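Local coordinates for protein allantoin racemase (Pseudomonas fluorescens, PDB 5LG5) that racemises allantoin and probably also interconverts the D and L forms of other 5-monosubstituted hydantoins, at residues V57-M62 with G83-L88; C136-R140 with L166-K172. All coordinates share one frame; numbering follows the deposited sequence.

Contact 1: V57-M62 with G83-L88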
loop_
_atom_site.group_PDB
_atom_site.type_symbol
_atom_site.label_atom_id
_atom_site.label_comp_id
_atom_site.label_asym_id
_atom_site.label_seq_id
_atom_site.Cartn_x
_atom_site.Cartn_y
_atom_site.Cartn_z
ATOM N N VAL E 57 -24.616 -14.758 -15.580
ATOM C CA VAL E 57 -25.168 -14.885 -14.232
ATOM C C VAL E 57 -26.224 -13.815 -13.985
ATOM O O VAL E 57 -27.309 -14.094 -13.473
ATOM C CB VAL E 57 -24.042 -14.819 -13.152
ATOM C CG1 VAL E 57 -24.626 -14.598 -11.759
ATOM C CG2 VAL E 57 -23.186 -16.097 -13.188
ATOM N N MET E 58 -25.896 -12.582 -14.357
ATOM C CA MET E 58 -26.839 -11.474 -14.238
ATOM C C MET E 58 -28.125 -11.761 -15.008
ATOM O O MET E 58 -29.234 -11.593 -14.495
ATOM C CB MET E 58 -26.189 -10.175 -14.737
ATOM C CG MET E 58 -25.216 -9.536 -13.754
ATOM S SD MET E 58 -24.536 -7.981 -14.388
ATOM C CE MET E 58 -22.885 -8.545 -14.758
ATOM N N ASP E 59 -27.952 -12.226 -16.236
ATOM C CA ASP E 59 -29.067 -12.650 -17.081
ATOM C C ASP E 59 -29.939 -13.720 -16.397
ATOM O O ASP E 59 -31.167 -13.605 -16.321
ATOM C CB ASP E 59 -28.503 -13.176 -18.410
ATOM C CG ASP E 59 -29.587 -13.688 -19.354
ATOM O OD1 ASP E 59 -29.639 -14.912 -19.637
ATOM O OD2 ASP E 59 -30.371 -12.847 -19.829
ATOM N N ARG E 60 -29.284 -14.743 -15.860
ATOM C CA ARG E 60 -29.977 -15.880 -15.242
ATOM C C ARG E 60 -30.787 -15.465 -14.024
ATOM O O ARG E 60 -31.895 -15.947 -13.791
ATOM C CB ARG E 60 -28.966 -16.957 -14.845
ATOM C CG ARG E 60 -29.568 -18.313 -14.473
ATOM C CD ARG E 60 -30.522 -18.838 -15.541
ATOM N NE ARG E 60 -31.478 -19.828 -15.038
ATOM C CZ ARG E 60 -32.638 -19.553 -14.444
ATOM N NH1 ARG E 60 -33.010 -18.299 -14.222
ATOM N NH2 ARG E 60 -33.421 -20.547 -14.053
ATOM N N VAL E 61 -30.206 -14.581 -13.229
ATOM C CA VAL E 61 -30.854 -14.113 -12.018
ATOM C C VAL E 61 -32.046 -13.212 -12.343
ATOM O O VAL E 61 -33.103 -13.307 -11.713
ATOM C CB VAL E 61 -29.831 -13.407 -11.094
ATOM C CG1 VAL E 61 -30.535 -12.696 -9.934
ATOM C CG2 VAL E 61 -28.779 -14.431 -10.607
ATOM N N MET E 62 -31.862 -12.336 -13.321
ATOM C CA MET E 62 -32.943 -11.451 -13.767
ATOM C C MET E 62 -34.096 -12.240 -14.392
ATOM O O MET E 62 -35.254 -11.847 -14.294
ATOM C CB MET E 62 -32.420 -10.402 -14.753
ATOM C CG MET E 62 -31.489 -9.350 -14.129
ATOM S SD MET E 62 -32.156 -8.541 -12.658
ATOM C CE MET E 62 -31.308 -9.446 -11.412
ATOM N N GLY E 83 -22.420 -5.986 -10.630
ATOM C CA GLY E 83 -23.566 -5.840 -11.516
ATOM C C GLY E 83 -24.837 -6.329 -10.855
ATOM O O GLY E 83 -25.873 -5.651 -10.891
ATOM N N LEU E 84 -24.763 -7.514 -10.252
ATOM C CA LEU E 84 -25.898 -8.043 -9.488
ATOM C C LEU E 84 -26.316 -7.054 -8.410
ATOM O O LEU E 84 -27.507 -6.821 -8.203
ATOM C CB LEU E 84 -25.543 -9.368 -8.809
ATOM C CG LEU E 84 -25.985 -10.729 -9.377
ATOM C CD1 LEU E 84 -26.822 -10.602 -10.642
ATOM C CD2 LEU E 84 -24.786 -11.647 -9.575
ATOM N N GLN E 85 -25.327 -6.492 -7.714
ATOM C CA GLN E 85 -25.598 -5.542 -6.634
ATOM C C GLN E 85 -26.365 -4.305 -7.098
ATOM O O GLN E 85 -27.168 -3.745 -6.345
ATOM C CB GLN E 85 -24.308 -5.155 -5.899
ATOM C CG GLN E 85 -23.767 -6.272 -4.977
ATOM C CD GLN E 85 -22.452 -5.902 -4.327
ATOM O OE1 GLN E 85 -21.468 -5.651 -5.019
ATOM N NE2 GLN E 85 -22.428 -5.848 -2.994
ATOM N N GLU E 86 -26.116 -3.866 -8.325
ATOM C CA GLU E 86 -26.875 -2.740 -8.882
ATOM C C GLU E 86 -28.265 -3.197 -9.237
ATOM O O GLU E 86 -29.245 -2.514 -8.961
ATOM C CB GLU E 86 -26.216 -2.221 -10.146
ATOM C CG GLU E 86 -24.963 -1.434 -9.915
ATOM C CD GLU E 86 -24.483 -0.778 -11.181
ATOM O OE1 GLU E 86 -25.105 -1.028 -12.243
ATOM O OE2 GLU E 86 -23.467 -0.050 -11.114
ATOM N N LEU E 87 -28.331 -4.362 -9.885
ATOM C CA LEU E 87 -29.587 -4.895 -10.385
ATOM C C LEU E 87 -30.552 -5.269 -9.267
ATOM O O LEU E 87 -31.765 -5.127 -9.419
ATOM C CB LEU E 87 -29.313 -6.122 -11.252
ATOM C CG LEU E 87 -28.602 -5.799 -12.570
ATOM C CD1 LEU E 87 -28.164 -7.079 -13.235
ATOM C CD2 LEU E 87 -29.546 -5.000 -13.480
ATOM N N LEU E 88 -30.014 -5.736 -8.141
ATOM C CA LEU E 88 -30.855 -6.323 -7.100
ATOM C C LEU E 88 -31.019 -5.432 -5.867
ATOM O O LEU E 88 -30.163 -4.603 -5.583
ATOM C CB LEU E 88 -30.263 -7.667 -6.685
ATOM C CG LEU E 88 -30.194 -8.712 -7.793
ATOM C CD1 LEU E 88 -29.389 -9.923 -7.329
ATOM C CD2 LEU E 88 -31.622 -9.112 -8.111
#

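Contact 2: C136-R140 with L166-K172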
loop_
_atom_site.group_PDB
_atom_site.type_symbol
_atom_site.label_atom_id
_atom_site.label_comp_id
_atom_site.label_asym_id
_atom_site.label_seq_id
_atom_site.Cartn_x
_atom_site.Cartn_y
_atom_site.Cartn_z
ATOM N N CYS E 136 -4.129 -12.400 2.799
ATOM C CA CYS E 136 -3.916 -13.546 1.930
ATOM C C CYS E 136 -2.423 -13.882 1.828
ATOM O O CYS E 136 -1.623 -13.076 1.342
ATOM C CB CYS E 136 -4.516 -13.293 0.542
ATOM S SG CYS E 136 -4.370 -14.714 -0.559
ATOM N N ALA E 137 -2.044 -15.065 2.302
ATOM C CA ALA E 137 -0.652 -15.504 2.211
ATOM C C ALA E 137 -0.256 -15.870 0.769
ATOM O O ALA E 137 0.893 -15.681 0.366
ATOM C CB ALA E 137 -0.397 -16.673 3.151
ATOM N N SER E 138 -1.211 -16.396 0.006
ATOM C CA SER E 138 -0.975 -16.775 -1.380
ATOM C C SER E 138 -2.245 -17.283 -2.040
ATOM O O SER E 138 -3.199 -17.702 -1.374
ATOM C CB SER E 138 0.115 -17.854 -1.475
ATOM O OG SER E 138 -0.233 -19.004 -0.724
ATOM N N VAL E 139 -2.251 -17.229 -3.365
ATOM C CA VAL E 139 -3.241 -17.926 -4.153
ATOM C C VAL E 139 -2.486 -18.933 -4.983
ATOM O O VAL E 139 -1.600 -18.563 -5.754
ATOM C CB VAL E 139 -4.009 -16.957 -5.064
ATOM C CG1 VAL E 139 -5.028 -17.728 -5.961
ATOM C CG2 VAL E 139 -4.686 -15.900 -4.218
ATOM N N ARG E 140 -2.803 -20.208 -4.806
ATOM C CA ARG E 140 -2.052 -21.267 -5.467
ATOM C C ARG E 140 -2.932 -22.123 -6.351
ATOM O O ARG E 140 -4.081 -22.416 -6.009
ATOM C CB ARG E 140 -1.384 -22.169 -4.436
ATOM C CG ARG E 140 -0.299 -21.504 -3.648
ATOM C CD ARG E 140 0.410 -22.530 -2.802
ATOM N NE ARG E 140 1.716 -22.043 -2.403
ATOM C CZ ARG E 140 2.850 -22.473 -2.933
ATOM N NH1 ARG E 140 2.823 -23.424 -3.857
ATOM N NH2 ARG E 140 4.001 -21.965 -2.518
ATOM N N LEU E 166 1.967 -26.721 0.747
ATOM C CA LEU E 166 2.980 -25.732 0.402
ATOM C C LEU E 166 2.600 -24.357 0.940
ATOM O O LEU E 166 3.446 -23.609 1.438
ATOM C CB LEU E 166 3.180 -25.676 -1.116
ATOM C CG LEU E 166 3.829 -26.893 -1.777
ATOM C CD1 LEU E 166 3.795 -26.767 -3.297
ATOM C CD2 LEU E 166 5.280 -27.041 -1.302
ATOM N N ALA E 167 1.317 -24.035 0.844
ATOM C CA ALA E 167 0.821 -22.765 1.341
ATOM C C ALA E 167 1.088 -22.630 2.840
ATOM O O ALA E 167 1.567 -21.592 3.309
ATOM C CB ALA E 167 -0.663 -22.635 1.040
ATOM N N ILE E 168 0.814 -23.696 3.583
ATOM C CA ILE E 168 1.046 -23.699 5.024
ATOM C C ILE E 168 2.536 -23.582 5.338
ATOM O O ILE E 168 2.971 -22.691 6.089
ATOM C CB ILE E 168 0.479 -24.995 5.655
ATOM C CG1 ILE E 168 -1.032 -25.044 5.470
ATOM C CG2 ILE E 168 0.878 -25.127 7.116
ATOM C CD1 ILE E 168 -1.624 -26.442 5.582
ATOM N N ARG E 169 3.325 -24.451 4.717
ATOM C CA ARG E 169 4.751 -24.535 5.013
ATOM C C ARG E 169 5.539 -23.327 4.519
ATOM O O ARG E 169 6.264 -22.692 5.287
ATOM C CB ARG E 169 5.328 -25.816 4.402
ATOM C CG ARG E 169 6.832 -25.949 4.518
ATOM C CD ARG E 169 7.295 -27.351 4.147
ATOM N NE ARG E 169 7.693 -27.419 2.744
ATOM C CZ ARG E 169 8.822 -26.925 2.243
ATOM N NH1 ARG E 169 9.696 -26.293 3.027
ATOM N NH2 ARG E 169 9.067 -27.047 0.944
ATOM N N GLU E 170 5.374 -23.001 3.241
ATOM C CA GLU E 170 6.150 -21.939 2.617
ATOM C C GLU E 170 5.527 -20.550 2.738
ATOM O O GLU E 170 6.233 -19.564 2.931
ATOM C CB GLU E 170 6.428 -22.289 1.158
ATOM C CG GLU E 170 7.211 -23.581 1.010
ATOM C CD GLU E 170 7.473 -23.933 -0.429
ATOM O OE1 GLU E 170 6.907 -23.246 -1.312
ATOM O OE2 GLU E 170 8.254 -24.882 -0.673
ATOM N N ASP E 171 4.212 -20.458 2.589
ATOM C CA ASP E 171 3.563 -19.156 2.594
ATOM C C ASP E 171 3.036 -18.746 3.972
ATOM O O ASP E 171 2.544 -17.622 4.144
ATOM C CB ASP E 171 2.429 -19.112 1.564
ATOM C CG ASP E 171 2.876 -19.542 0.184
ATOM O OD1 ASP E 171 4.063 -19.349 -0.123
ATOM O OD2 ASP E 171 2.045 -20.071 -0.591
ATOM N N LYS E 172 3.101 -19.664 4.934
ATOM C CA LYS E 172 2.588 -19.409 6.302
ATOM C C LYS E 172 1.076 -19.210 6.368
ATOM O O LYS E 172 0.564 -18.460 7.222
ATOM C CB LYS E 172 3.306 -18.243 6.988
ATOM C CG LYS E 172 4.808 -18.438 7.074
ATOM C CD LYS E 172 5.124 -19.790 7.716
ATOM C CE LYS E 172 6.631 -20.047 7.739
ATOM N NZ LYS E 172 7.107 -20.551 9.055
#

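Contact 1: V57-M62 with G83-L88
M58, L84 and their apolar neighbours form a buried helix-helix contact between helices 47-63 and 81-87, with no hydrogen bond across: the side-by-side packing of roughly parallel helices against the sheet of an alpha/beta fold with strand order 2-1-3-4. The axes of segments 57-62 and 83-87 come within 10.2 Å and cross at -29°. L84 wedges between V57, M58 and V61: its CD1 lies 3.7 Å from M58 CG and also rests against V61 CB, while CD2 lies 3.7 Å from V57 CG1. M58 reaches over the backbone of G83, where, with no side chain in the way, its SD comes to 3.7 Å from G83 CA. L87 CD1 meets the middle of the M58 chain at about a right angle. An alanine at M58 would probably uncover the G83 backbone on this side, take away part of the packing on L87 CD1 and open a gap beside L84. Further along, the M62 chain bends at chi2 (-52°) and again at chi3, bringing its CE to L88 CD2 at 3.3 Å, a tight fit, and close to L87 CB; V61 CG1 meets L88 CD1, the two side chains crossing at about a right angle. V57 and V61 lie over V6 of strand 2-7, L84 and L88 over strand 70-74, while Y51 and F48 of a second subunit pack on M58 and L87.

Contact 2: C136-R140 with L166-K172
R140 stretches from strand 136-140 to the carboxylate of D171 in segment 166-172. Beyond CB, its CG stands anti to the carbonyl carbon (chi1 -67°), and the chain runs extended to NE, skirting the helix with CD 4.0 Å from A167 CB. NE then gives the main bond, to D171 OD2 at 2.7 Å and nearly straight (172°); the acceptor lies almost in the guanidinium plane, and NE approaches OD2 on the syn side, tilted somewhat out of the carboxylate plane. From NH2 comes a weak second bond to the same oxygen, D171 OD2, at 3.3 Å, and a long salt bridge to E170 OE1 at 3.4 Å, the E170 carboxylate being turned steeply to the guanidinium. E170 is also paired with R169, extending the network. NH1 is bonded to Q163 and sits 3.5 Å from L166 CD1, while L166 CB lies over one face of the guanidinium, toward its rim.

Strand 136-141 is an edge strand of its parallel sheet within the chain, and helix 153-171 belongs to the beta-alpha-beta crossover that carries the chain past strand 110-114 to strand 175-179. Here S138 OG donates to D171 OD2 at 2.5 Å, from 38° above the carboxylate plane and on the face opposite to R140 NE. With donors coming from opposite faces of its plane, OD2 is likely to be polarised toward carrying more of the negative charge. S138 OG is bonded to S111 of strand 110-114 as well. Nearer the start of the strand, A137 CB packs 3.2 Å from D171 O; the next residue, K172, sends its amine to D117 of a fourth subunit.

Contacts 1 and 2 lie on opposite sides of the chain's centre, their centres about 34 Å apart, and share no helix or strand. Each belongs to a different four-stranded parallel sheet: contact 1 joins two helices that cover the first sheet, contact 2 ties an edge strand of the second sheet to a helix. Their chemistry follows their surroundings. The 57-62 with 83-88 pairing is buried and rests on interlocking leucine, valine and methionine side chains, whereas 136-140 with 166-172 is at the surface and relies on charged and hydroxyl groups, with few apolar touches. Other subunits of the six-chain assembly come up to both contacts.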